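Long-range contact in L-lysine 6-monooxygenase involved in desferrioxamine biosynthesis (Erwinia amylovora CFBP1430, PDB 5O8P), which probably catalyses the FAD- and NADPH-dependent N-hydroxylation of cadaverine, a step in the biosynthesis of the siderophore desferrioxamine: residues B[9-23]-B[32-46]. Residues are numbered along the deposited sequence; the frame is centred on the assembly and turned at random.
With FAD (flavin-adenine dinucleotide), chain C.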
loop_
_atom_site.group_PDB
_atom_site.type_symbol
_atom_site.label_atom_id
_atom_site.label_comp_id
_atom_site.label_asym_id
_atom_site.label_seq_id
_atom_site.Cartn_x
_atom_site.Cartn_y
_atom_site.Cartn_z
ATOM N N TYR B 9 -46.011 15.404 18.049
ATOM C CA TYR B 9 -44.582 15.052 18.089
ATOM C C TYR B 9 -43.733 16.314 17.939
ATOM O O TYR B 9 -44.164 17.312 17.320
ATOM C CB TYR B 9 -44.246 14.023 17.002
ATOM C CG TYR B 9 -44.732 12.627 17.316
ATOM C CD1 TYR B 9 -43.959 11.757 18.094
ATOM C CD2 TYR B 9 -45.972 12.167 16.841
ATOM C CE1 TYR B 9 -44.397 10.475 18.383
ATOM C CE2 TYR B 9 -46.419 10.884 17.131
ATOM C CZ TYR B 9 -45.632 10.047 17.904
ATOM O OH TYR B 9 -46.053 8.770 18.184
ATOM N N ASP B 10 -42.519 16.275 18.495
ATOM C CA ASP B 10 -41.568 17.398 18.358
ATOM C C ASP B 10 -41.084 17.475 16.925
ATOM O O ASP B 10 -40.931 18.569 16.361
ATOM C CB ASP B 10 -40.387 17.266 19.322
ATOM C CG ASP B 10 -40.778 17.525 20.775
ATOM O OD1 ASP B 10 -41.398 18.580 21.065
ATOM O OD2 ASP B 10 -40.458 16.670 21.639
ATOM N N PHE B 11 -40.823 16.298 16.359
ATOM C CA PHE B 11 -40.599 16.153 14.933
ATOM C C PHE B 11 -41.022 14.769 14.448
ATOM O O PHE B 11 -41.036 13.804 15.228
ATOM C CB PHE B 11 -39.124 16.404 14.595
ATOM C CG PHE B 11 -38.211 15.272 14.969
ATOM C CD1 PHE B 11 -37.740 15.143 16.260
ATOM C CD2 PHE B 11 -37.833 14.330 14.024
ATOM C CE1 PHE B 11 -36.889 14.096 16.609
ATOM C CE2 PHE B 11 -37.000 13.276 14.364
ATOM C CZ PHE B 11 -36.516 13.158 15.658
ATOM N N ILE B 12 -41.354 14.684 13.160
ATOM C CA ILE B 12 -41.562 13.401 12.485
ATOM C C ILE B 12 -40.578 13.308 11.335
ATOM O O ILE B 12 -40.499 14.225 10.517
ATOM C CB ILE B 12 -42.986 13.264 11.894
ATOM C CG1 ILE B 12 -44.029 13.198 12.992
ATOM C CG2 ILE B 12 -43.112 11.996 11.052
ATOM C CD1 ILE B 12 -45.421 13.474 12.469
ATOM N N GLY B 13 -39.852 12.199 11.272
ATOM C CA GLY B 13 -38.990 11.909 10.132
ATOM C C GLY B 13 -39.779 11.058 9.166
ATOM O O GLY B 13 -40.376 10.058 9.568
ATOM N N ILE B 14 -39.806 11.456 7.897
ATOM C CA ILE B 14 -40.485 10.683 6.853
ATOM C C ILE B 14 -39.426 10.087 5.939
ATOM O O ILE B 14 -38.753 10.807 5.235
ATOM C CB ILE B 14 -41.426 11.570 6.032
ATOM C CG1 ILE B 14 -42.489 12.181 6.937
ATOM C CG2 ILE B 14 -42.045 10.784 4.880
ATOM C CD1 ILE B 14 -43.346 13.226 6.244
ATOM N N GLY B 15 -39.310 8.770 5.953
ATOM C CA GLY B 15 -38.269 8.032 5.244
ATOM C C GLY B 15 -37.219 7.584 6.232
ATOM O O GLY B 15 -36.824 8.368 7.068
ATOM N N ILE B 16 -36.805 6.322 6.168
ATOM C CA ILE B 16 -35.755 5.791 7.030
ATOM C C ILE B 16 -34.667 5.173 6.150
ATOM O O ILE B 16 -34.512 3.935 6.024
ATOM C CB ILE B 16 -36.290 4.784 8.072
ATOM C CG1 ILE B 16 -37.407 5.411 8.899
ATOM C CG2 ILE B 16 -35.177 4.350 9.024
ATOM C CD1 ILE B 16 -38.206 4.390 9.688
ATOM N N GLY B 17 -33.925 6.070 5.518
ATOM C CA GLY B 17 -32.669 5.713 4.878
ATOM C C GLY B 17 -31.592 5.798 5.923
ATOM O O GLY B 17 -31.906 6.012 7.089
ATOM N N PRO B 18 -30.319 5.642 5.525
ATOM C CA PRO B 18 -29.236 5.741 6.510
ATOM C C PRO B 18 -29.154 7.097 7.192
ATOM O O PRO B 18 -28.738 7.158 8.357
ATOM C CB PRO B 18 -27.969 5.477 5.691
ATOM C CG PRO B 18 -28.436 4.904 4.392
ATOM C CD PRO B 18 -29.805 5.450 4.160
ATOM N N PHE B 19 -29.570 8.154 6.499
ATOM C CA PHE B 19 -29.604 9.484 7.116
ATOM C C PHE B 19 -30.631 9.627 8.254
ATOM O O PHE B 19 -30.246 9.976 9.367
ATOM C CB PHE B 19 -29.789 10.581 6.057
ATOM C CG PHE B 19 -28.711 10.594 5.024
ATOM C CD1 PHE B 19 -27.357 10.494 5.389
ATOM C CD2 PHE B 19 -29.015 10.735 3.695
ATOM C CE1 PHE B 19 -26.357 10.500 4.447
ATOM C CE2 PHE B 19 -27.999 10.753 2.745
ATOM C CZ PHE B 19 -26.684 10.615 3.128
ATOM N N ASN B 20 -31.910 9.347 8.002
ATOM C CA ASN B 20 -32.912 9.401 9.086
ATOM C C ASN B 20 -32.738 8.298 10.111
ATOM O O ASN B 20 -33.100 8.492 11.260
ATOM C CB ASN B 20 -34.350 9.396 8.571
ATOM C CG ASN B 20 -34.893 10.787 8.282
ATOM O OD1 ASN B 20 -34.241 11.781 8.540
ATOM N ND2 ASN B 20 -36.095 10.856 7.736
ATOM N N LEU B 21 -32.177 7.157 9.723
ATOM C CA LEU B 21 -31.841 6.115 10.698
ATOM C C LEU B 21 -30.768 6.643 11.644
ATOM O O LEU B 21 -30.773 6.341 12.838
ATOM C CB LEU B 21 -31.361 4.836 10.006
ATOM C CG LEU B 21 -31.025 3.658 10.927
ATOM C CD1 LEU B 21 -32.244 3.239 11.736
ATOM C CD2 LEU B 21 -30.474 2.460 10.148
ATOM N N GLY B 22 -29.840 7.433 11.105
ATOM C CA GLY B 22 -28.853 8.142 11.915
ATOM C C GLY B 22 -29.518 9.084 12.883
ATOM O O GLY B 22 -29.330 8.960 14.094
ATOM N N LEU B 23 -30.324 10.003 12.356
ATOM C CA LEU B 23 -31.083 10.940 13.204
ATOM C C LEU B 23 -31.828 10.211 14.319
ATOM O O LEU B 23 -31.871 10.686 15.458
ATOM C CB LEU B 23 -32.078 11.759 12.376
ATOM C CG LEU B 23 -32.790 12.924 13.071
ATOM C CD1 LEU B 23 -31.826 13.801 13.834
ATOM C CD2 LEU B 23 -33.552 13.748 12.049
ATOM N N GLY B 32 -36.444 14.939 26.692
ATOM C CA GLY B 32 -37.482 15.868 26.231
ATOM C C GLY B 32 -37.566 16.013 24.718
ATOM O O GLY B 32 -37.861 17.099 24.209
ATOM N N LEU B 33 -37.288 14.930 24.005
ATOM C CA LEU B 33 -37.434 14.899 22.566
ATOM C C LEU B 33 -38.292 13.709 22.211
ATOM O O LEU B 33 -37.872 12.575 22.390
ATOM C CB LEU B 33 -36.063 14.792 21.897
ATOM C CG LEU B 33 -36.060 14.927 20.384
ATOM C CD1 LEU B 33 -36.682 16.236 19.918
ATOM C CD2 LEU B 33 -34.623 14.825 19.901
ATOM N N ASN B 34 -39.505 13.977 21.745
ATOM C CA ASN B 34 -40.427 12.943 21.278
ATOM C C ASN B 34 -40.493 13.035 19.771
ATOM O O ASN B 34 -41.088 13.966 19.209
ATOM C CB ASN B 34 -41.802 13.118 21.917
ATOM C CG ASN B 34 -41.772 12.886 23.411
ATOM O OD1 ASN B 34 -42.576 13.445 24.147
ATOM N ND2 ASN B 34 -40.832 12.067 23.871
ATOM N N GLY B 35 -39.819 12.079 19.130
ATOM C CA GLY B 35 -39.737 12.002 17.683
ATOM C C GLY B 35 -40.115 10.614 17.201
ATOM O O GLY B 35 -40.004 9.635 17.929
ATOM N N VAL B 36 -40.589 10.549 15.972
ATOM C CA VAL B 36 -40.969 9.292 15.379
ATOM C C VAL B 36 -40.616 9.312 13.891
ATOM O O VAL B 36 -40.585 10.379 13.259
ATOM C CB VAL B 36 -42.470 9.013 15.621
ATOM C CG1 VAL B 36 -43.349 9.905 14.765
ATOM C CG2 VAL B 36 -42.816 7.554 15.402
ATOM N N PHE B 37 -40.345 8.127 13.354
ATOM C CA PHE B 37 -39.887 7.981 11.996
ATOM C C PHE B 37 -40.770 7.007 11.250
ATOM O O PHE B 37 -40.988 5.898 11.714
ATOM C CB PHE B 37 -38.455 7.463 12.004
ATOM C CG PHE B 37 -37.468 8.447 12.542
ATOM C CD1 PHE B 37 -36.851 9.363 11.700
ATOM C CD2 PHE B 37 -37.186 8.492 13.906
ATOM C CE1 PHE B 37 -35.948 10.280 12.201
ATOM C CE2 PHE B 37 -36.290 9.420 14.416
ATOM C CZ PHE B 37 -35.660 10.297 13.560
ATOM N N LEU B 38 -41.235 7.419 10.074
ATOM C CA LEU B 38 -42.184 6.666 9.260
ATOM C C LEU B 38 -41.534 6.220 7.960
ATOM O O LEU B 38 -40.995 7.049 7.255
ATOM C CB LEU B 38 -43.365 7.575 8.909
ATOM C CG LEU B 38 -44.471 7.855 9.924
ATOM C CD1 LEU B 38 -44.030 7.728 11.369
ATOM C CD2 LEU B 38 -45.098 9.216 9.649
ATOM N N ASP B 39 -41.620 4.935 7.624
ATOM C CA ASP B 39 -41.131 4.419 6.331
ATOM C C ASP B 39 -42.122 3.395 5.761
ATOM O O ASP B 39 -42.758 2.666 6.518
ATOM C CB ASP B 39 -39.752 3.777 6.512
ATOM C CG ASP B 39 -39.048 3.475 5.186
ATOM O OD1 ASP B 39 -38.343 4.363 4.668
ATOM O OD2 ASP B 39 -39.191 2.353 4.662
ATOM N N GLN B 40 -42.241 3.343 4.434
ATOM C CA GLN B 40 -43.234 2.493 3.775
ATOM C C GLN B 40 -42.829 1.022 3.631
ATOM O O GLN B 40 -43.695 0.149 3.521
ATOM C CB GLN B 40 -43.636 3.077 2.426
ATOM C CG GLN B 40 -42.613 2.974 1.330
ATOM C CD GLN B 40 -42.962 3.881 0.168
ATOM O OE1 GLN B 40 -44.104 3.907 -0.335
ATOM N NE2 GLN B 40 -41.983 4.636 -0.263
ATOM N N ASN B 41 -41.531 0.754 3.639
ATOM C CA ASN B 41 -41.012 -0.615 3.526
ATOM C C ASN B 41 -41.195 -1.348 4.849
ATOM O O ASN B 41 -41.449 -0.706 5.874
ATOM C CB ASN B 41 -39.535 -0.599 3.120
ATOM C CG ASN B 41 -39.320 0.080 1.794
ATOM O OD1 ASN B 41 -38.529 1.003 1.689
ATOM N ND2 ASN B 41 -40.043 -0.364 0.775
ATOM N N PRO B 42 -41.103 -2.694 4.830
ATOM C CA PRO B 42 -41.274 -3.481 6.059
ATOM C C PRO B 42 -40.069 -3.493 7.005
ATOM O O PRO B 42 -40.207 -3.838 8.175
ATOM C CB PRO B 42 -41.561 -4.884 5.529
ATOM C CG PRO B 42 -40.871 -4.939 4.216
ATOM C CD PRO B 42 -41.008 -3.564 3.642
ATOM N N GLY B 43 -38.901 -3.129 6.499
ATOM C CA GLY B 43 -37.719 -2.989 7.330
ATOM C C GLY B 43 -36.657 -2.229 6.580
ATOM O O GLY B 43 -36.858 -1.812 5.425
ATOM N N PHE B 44 -35.519 -2.040 7.236
ATOM C CA PHE B 44 -34.391 -1.402 6.584
ATOM C C PHE B 44 -33.764 -2.427 5.659
ATOM O O PHE B 44 -33.510 -3.569 6.057
ATOM C CB PHE B 44 -33.364 -0.925 7.595
ATOM C CG PHE B 44 -32.298 -0.067 7.001
ATOM C CD1 PHE B 44 -32.478 1.312 6.911
ATOM C CD2 PHE B 44 -31.118 -0.625 6.532
ATOM C CE1 PHE B 44 -31.485 2.131 6.386
ATOM C CE2 PHE B 44 -30.131 0.169 5.992
ATOM C CZ PHE B 44 -30.304 1.561 5.928
ATOM N N ASP B 45 -33.538 -2.029 4.413
ATOM C CA ASP B 45 -32.906 -2.905 3.439
ATOM C C ASP B 45 -32.367 -2.002 2.346
ATOM O O ASP B 45 -33.106 -1.527 1.488
ATOM C CB ASP B 45 -33.894 -3.954 2.898
ATOM C CG ASP B 45 -33.234 -5.300 2.562
ATOM O OD1 ASP B 45 -32.024 -5.501 2.850
ATOM O OD2 ASP B 45 -33.954 -6.171 2.004
ATOM N N TRP B 46 -31.057 -1.756 2.423
ATOM C CA TRP B 46 -30.395 -0.675 1.691
ATOM C C TRP B 46 -29.668 -1.184 0.468
ATOM O O TRP B 46 -28.741 -2.006 0.572
ATOM C CB TRP B 46 -29.391 -0.013 2.615
ATOM C CG TRP B 46 -28.724 1.219 2.120
ATOM C CD1 TRP B 46 -29.319 2.407 1.787
ATOM C CD2 TRP B 46 -27.312 1.409 1.956
ATOM N NE1 TRP B 46 -28.358 3.323 1.402
ATOM C CE2 TRP B 46 -27.120 2.737 1.498
ATOM C CE3 TRP B 46 -26.187 0.568 2.115
ATOM C CZ2 TRP B 46 -25.848 3.250 1.207
ATOM C CZ3 TRP B 46 -24.920 1.079 1.832
ATOM C CH2 TRP B 46 -24.762 2.412 1.385
HETATM P PA FAD C . -32.769 5.896 1.033
HETATM O O1A FAD C . -32.334 4.444 0.973
HETATM O O2A FAD C . -33.221 6.586 -0.232
HETATM O O5B FAD C . -33.949 5.941 2.136
HETATM C C5B FAD C . -35.253 6.435 1.849
HETATM C C4B FAD C . -36.358 5.637 2.531
HETATM O O4B FAD C . -37.559 6.424 2.562
HETATM C C3B FAD C . -36.704 4.355 1.781
HETATM O O3B FAD C . -36.771 3.274 2.721
HETATM C C2B FAD C . -38.035 4.658 1.094
HETATM O O2B FAD C . -38.888 3.520 0.937
HETATM C C1B FAD C . -38.659 5.665 2.041
HETATM N N9A FAD C . -39.741 6.517 1.475
HETATM C C8A FAD C . -39.738 7.254 0.346
HETATM N N7A FAD C . -40.932 7.893 0.192
HETATM C C5A FAD C . -41.718 7.563 1.239
HETATM C C6A FAD C . -43.095 7.871 1.714
HETATM N N6A FAD C . -43.911 8.694 1.012
HETATM N N1A FAD C . -43.513 7.305 2.877
HETATM C C2A FAD C . -42.723 6.479 3.597
HETATM N N3A FAD C . -41.472 6.154 3.219
HETATM C C4A FAD C . -40.923 6.655 2.080
HETATM N N1 FAD C . -22.609 7.027 0.153
HETATM C C2 FAD C . -21.525 6.924 0.966
HETATM O O2 FAD C . -21.204 7.922 1.649
HETATM N N3 FAD C . -20.800 5.787 1.063
HETATM C C4 FAD C . -21.103 4.686 0.352
HETATM O O4 FAD C . -20.415 3.652 0.455
HETATM C C4X FAD C . -22.274 4.717 -0.560
HETATM N N5 FAD C . -22.634 3.644 -1.298
HETATM C C5X FAD C . -23.705 3.708 -2.124
HETATM C C6 FAD C . -24.027 2.571 -2.862
HETATM C C7 FAD C . -25.116 2.560 -3.731
HETATM C C7M FAD C . -25.443 1.317 -4.522
HETATM C C8 FAD C . -25.947 3.791 -3.866
HETATM C C8M FAD C . -27.129 3.805 -4.798
HETATM C C9 FAD C . -25.631 4.936 -3.133
HETATM C C9A FAD C . -24.535 4.961 -2.251
HETATM N N10 FAD C . -24.173 6.113 -1.473
HETATM C C10 FAD C . -23.035 5.998 -0.625
HETATM C "C1'" FAD C . -24.914 7.403 -1.502
HETATM C "C2'" FAD C . -25.971 7.509 -0.378
HETATM O "O2'" FAD C . -25.406 7.098 0.885
HETATM C "C3'" FAD C . -27.256 6.707 -0.652
HETATM O "O3'" FAD C . -27.894 7.176 -1.850
HETATM C "C4'" FAD C . -28.272 6.770 0.496
HETATM O "O4'" FAD C . -29.098 5.601 0.468
HETATM C "C5'" FAD C . -29.167 8.005 0.429
HETATM O "O5'" FAD C . -29.681 8.279 1.734
HETATM P P FAD C . -31.260 8.280 2.003
HETATM O O1P FAD C . -31.482 8.529 3.480
HETATM O O2P FAD C . -31.799 9.247 0.987
HETATM O O3P FAD C . -31.510 6.704 1.676
#
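Gly-13 joins the parallel strands 11-14 and 35-38 through both its backbone groups: its N donates to Val-36 O and its O accepts from Leu-38 N, each at 2.8 Å. Gly-15 N continues the ladder to Leu-38 O, whereas the bond from Val-36 N to Phe-11 O is weak. At the outer end the carboxylate of Asp-10 suits its place as an acceptor: OD2 takes Asn-34 N on its anti lone pair, almost straight at 177°, while Asp-10 N donates to Asn-34 O.

Aromatic rings fill the face towards helix 18-27. Phe-37 brings its ring obliquely against Gly-13, where a side chain would collide with it; its CE1 lies near Asn-20 O, and Leu-23 CG sits at the ring edge. The edge of Phe-11 meets the Phe-37 face in an offset edge-to-face pair, planes at 75°, and Gly-35, having no side chain, lets the Phe-11 ring cover its CA. On the opposite face, branched Val-36 lays CG1 3.7 Å from the Tyr-9 ring centroid, and Ile-12 CG2 touches Leu-38 CD2.

Strand 8-14, helix 18-27 and strand 35-38 form the beta-alpha-beta unit of a Rossmann-type dinucleotide fold, here holding FAD. Gly-15 and Gly-17 lack side chains that would clash with the cofactor, and Gly-17 occupies the helix N-cap position beside the diphosphate. In Asp-39, CG anti to the backbone N (chi1 -168°) carries OD1 to Ile-16 N (2.9 Å) and within 2.7 Å of FAD O3B; OD2 accepts Asn-41 N in an Asx turn.

Beyond the turn, Phe-44 brings its ring edge to the Gly-17/Pro-18 backbone and one flat face to Leu-21 CD2. The indole of Trp-46 takes Pro-18 CG over a face while its NE1 donates to FAD O4' at 2.6 Å.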